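Local coordinates for glycerophosphoryl diester phosphodiesterase (Parabacteroides distasonis, PDB 3MZ2), which probably hydrolyses glycerophosphodiesters to an alcohol and glycerol 3-phosphate, at residues 9-14 / 128-134. Residues are numbered along the deposited sequence; the frame is centred on the assembly and turned at random.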
loop_
_atom_site.group_PDB
_atom_site.type_symbol
_atom_site.label_atom_id
_atom_site.label_comp_id
_atom_site.label_asym_id
_atom_site.label_seq_id
_atom_site.Cartn_x
_atom_site.Cartn_y
_atom_site.Cartn_z
HETATM N N MSE A 9 12.001 -26.184 19.432
HETATM C CA MSE A 9 11.310 -25.584 18.281
HETATM C C MSE A 9 11.448 -26.417 16.991
HETATM O O MSE A 9 12.500 -27.026 16.716
HETATM C CB MSE A 9 11.830 -24.168 17.969
HETATM C CG MSE A 9 11.239 -23.029 18.847
HETATM SE SE MSE A 9 12.242 -21.474 18.424
HETATM C CE MSE A 9 13.999 -22.260 18.907
ATOM N N ASN A 10 10.383 -26.432 16.216
ATOM C CA ASN A 10 10.422 -26.939 14.845
ATOM C C ASN A 10 11.169 -25.942 13.979
ATOM O O ASN A 10 10.915 -24.712 14.057
ATOM C CB ASN A 10 9.020 -27.110 14.284
ATOM C CG ASN A 10 8.245 -28.206 14.968
ATOM O OD1 ASN A 10 8.435 -29.378 14.686
ATOM N ND2 ASN A 10 7.316 -27.821 15.812
ATOM N N THR A 11 12.068 -26.460 13.148
ATOM C CA THR A 11 12.829 -25.647 12.243
ATOM C C THR A 11 12.717 -26.141 10.804
ATOM O O THR A 11 12.412 -27.312 10.525
ATOM C CB THR A 11 14.343 -25.576 12.639
ATOM O OG1 THR A 11 14.934 -26.885 12.588
ATOM C CG2 THR A 11 14.480 -24.955 14.019
ATOM N N LEU A 12 12.937 -25.215 9.880
ATOM C CA LEU A 12 13.209 -25.568 8.504
ATOM C C LEU A 12 14.733 -25.619 8.259
ATOM O O LEU A 12 15.498 -24.834 8.841
ATOM C CB LEU A 12 12.559 -24.566 7.569
ATOM C CG LEU A 12 11.070 -24.269 7.744
ATOM C CD1 LEU A 12 10.619 -23.146 6.770
ATOM C CD2 LEU A 12 10.221 -25.541 7.558
ATOM N N GLN A 13 15.154 -26.513 7.391
ATOM C CA GLN A 13 16.565 -26.746 7.099
ATOM C C GLN A 13 16.870 -26.389 5.658
ATOM O O GLN A 13 16.762 -27.225 4.760
ATOM C CB GLN A 13 16.918 -28.191 7.434
ATOM C CG GLN A 13 16.628 -28.461 8.920
ATOM C CD GLN A 13 17.624 -27.747 9.835
ATOM O OE1 GLN A 13 17.394 -26.612 10.330
ATOM N NE2 GLN A 13 18.758 -28.391 10.036
ATOM N N ILE A 14 17.200 -25.113 5.454
ATOM C CA ILE A 14 17.364 -24.504 4.139
ATOM C C ILE A 14 18.689 -23.770 4.197
ATOM O O ILE A 14 18.799 -22.725 4.826
ATOM C CB ILE A 14 16.155 -23.582 3.827
ATOM C CG1 ILE A 14 14.867 -24.426 3.678
ATOM C CG2 ILE A 14 16.406 -22.776 2.560
ATOM C CD1 ILE A 14 13.608 -23.662 3.595
ATOM N N TRP A 128 17.571 -13.833 14.001
ATOM C CA TRP A 128 16.925 -14.976 14.655
ATOM C C TRP A 128 16.431 -16.033 13.686
ATOM O O TRP A 128 16.516 -17.214 13.941
ATOM C CB TRP A 128 15.744 -14.466 15.468
ATOM C CG TRP A 128 14.915 -15.575 16.057
ATOM C CD1 TRP A 128 15.179 -16.276 17.217
ATOM C CD2 TRP A 128 13.745 -16.149 15.500
ATOM N NE1 TRP A 128 14.213 -17.241 17.411
ATOM C CE2 TRP A 128 13.331 -17.190 16.362
ATOM C CE3 TRP A 128 12.987 -15.892 14.346
ATOM C CZ2 TRP A 128 12.159 -17.955 16.114
ATOM C CZ3 TRP A 128 11.846 -16.684 14.087
ATOM C CH2 TRP A 128 11.465 -17.698 14.967
ATOM N N ALA A 129 15.934 -15.606 12.544
ATOM C CA ALA A 129 15.305 -16.536 11.612
ATOM C C ALA A 129 16.320 -17.480 10.945
ATOM O O ALA A 129 15.956 -18.584 10.541
ATOM C CB ALA A 129 14.509 -15.765 10.562
ATOM N N ARG A 130 17.561 -17.029 10.772
ATOM C CA ARG A 130 18.564 -17.795 10.033
ATOM C C ARG A 130 18.725 -19.183 10.657
ATOM O O ARG A 130 19.099 -19.285 11.835
ATOM C CB ARG A 130 19.903 -17.060 10.057
ATOM C CG ARG A 130 20.975 -17.606 9.102
ATOM C CD ARG A 130 22.279 -16.821 9.290
ATOM N NE ARG A 130 23.465 -17.409 8.671
ATOM C CZ ARG A 130 24.697 -16.934 8.862
ATOM N NH1 ARG A 130 24.884 -15.877 9.649
ATOM N NH2 ARG A 130 25.735 -17.508 8.264
ATOM N N GLY A 131 18.450 -20.238 9.883
ATOM C CA GLY A 131 18.565 -21.617 10.388
ATOM C C GLY A 131 17.353 -22.155 11.120
ATOM O O GLY A 131 17.373 -23.311 11.598
ATOM N N LYS A 132 16.321 -21.318 11.270
ATOM C CA LYS A 132 15.080 -21.728 11.900
ATOM C C LYS A 132 13.859 -21.685 10.983
ATOM O O LYS A 132 13.011 -22.572 11.045
ATOM C CB LYS A 132 14.780 -20.883 13.120
ATOM C CG LYS A 132 15.863 -20.884 14.159
ATOM C CD LYS A 132 15.439 -20.051 15.344
ATOM C CE LYS A 132 16.591 -19.881 16.314
ATOM N NZ LYS A 132 17.743 -18.966 15.892
ATOM N N THR A 133 13.731 -20.641 10.162
ATOM C CA THR A 133 12.518 -20.407 9.401
ATOM C C THR A 133 12.834 -19.479 8.200
ATOM O O THR A 133 13.988 -19.224 7.886
ATOM C CB THR A 133 11.418 -19.792 10.329
ATOM O OG1 THR A 133 10.173 -19.657 9.612
ATOM C CG2 THR A 133 11.816 -18.435 10.863
ATOM N N ILE A 134 11.801 -19.010 7.532
ATOM C CA ILE A 134 11.900 -18.075 6.435
ATOM C C ILE A 134 10.945 -16.960 6.775
ATOM O O ILE A 134 9.816 -17.222 7.186
ATOM C CB ILE A 134 11.416 -18.712 5.114
ATOM C CG1 ILE A 134 12.136 -19.998 4.810
ATOM C CG2 ILE A 134 11.514 -17.711 3.909
ATOM C CD1 ILE A 134 11.420 -20.880 3.879
HETATM O O HOH W 1 10.020 -23.806 11.172
#
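Met9, present as selenomethionine, brings its SE atom to the edge of the Trp128 indole, close to the ring plane and 4.2 Å from CZ2. One face of the same ring is occupied by Lys132, whose CD lies over it near the rim; a bend at the last torsion (chi4 72°) then turns NZ back to Trp128 O, 2.9 Å away and on a lone pair of that carbonyl. A water lies 3.2 Å from both Asn10 O and Lys132 O and may join them. Thr11 sets its CG2 against Lys132, 3.9 Å from CA, and its own CA sends a C-H toward Lys132 O. The same oxygen accepts the backbone N of Leu12 at 2.9 Å in a nearly straight bond (166° at the hydrogen). Strand 10-12, paired antiparallel with strand 289-291 near the C-terminus, lies against the loop of a TIM barrel that leads from helix 122-129 into barrel strand 135-137. This loop turns tightly, the N atoms of Lys132 and Thr133 both bonding to Ala129 O, and Gly131 adopts a positive phi (85°), where a side chain would clash with the carbonyl O of Arg130. Beyond the bond, Leu12 crosses Ile134 at about a right angle, CD1 to CD1 at 3.8 Å. Ile14 meets that same Ile134 methyl with its own CD1 at 3.6 Å, again crosswise. An alanine in place of Ile134 would probably leave the CD1 methyls of Leu12 and Ile14 facing a gap where CG1 and CD1 had packed. Leu20 of helix 17-23 touches both isoleucines.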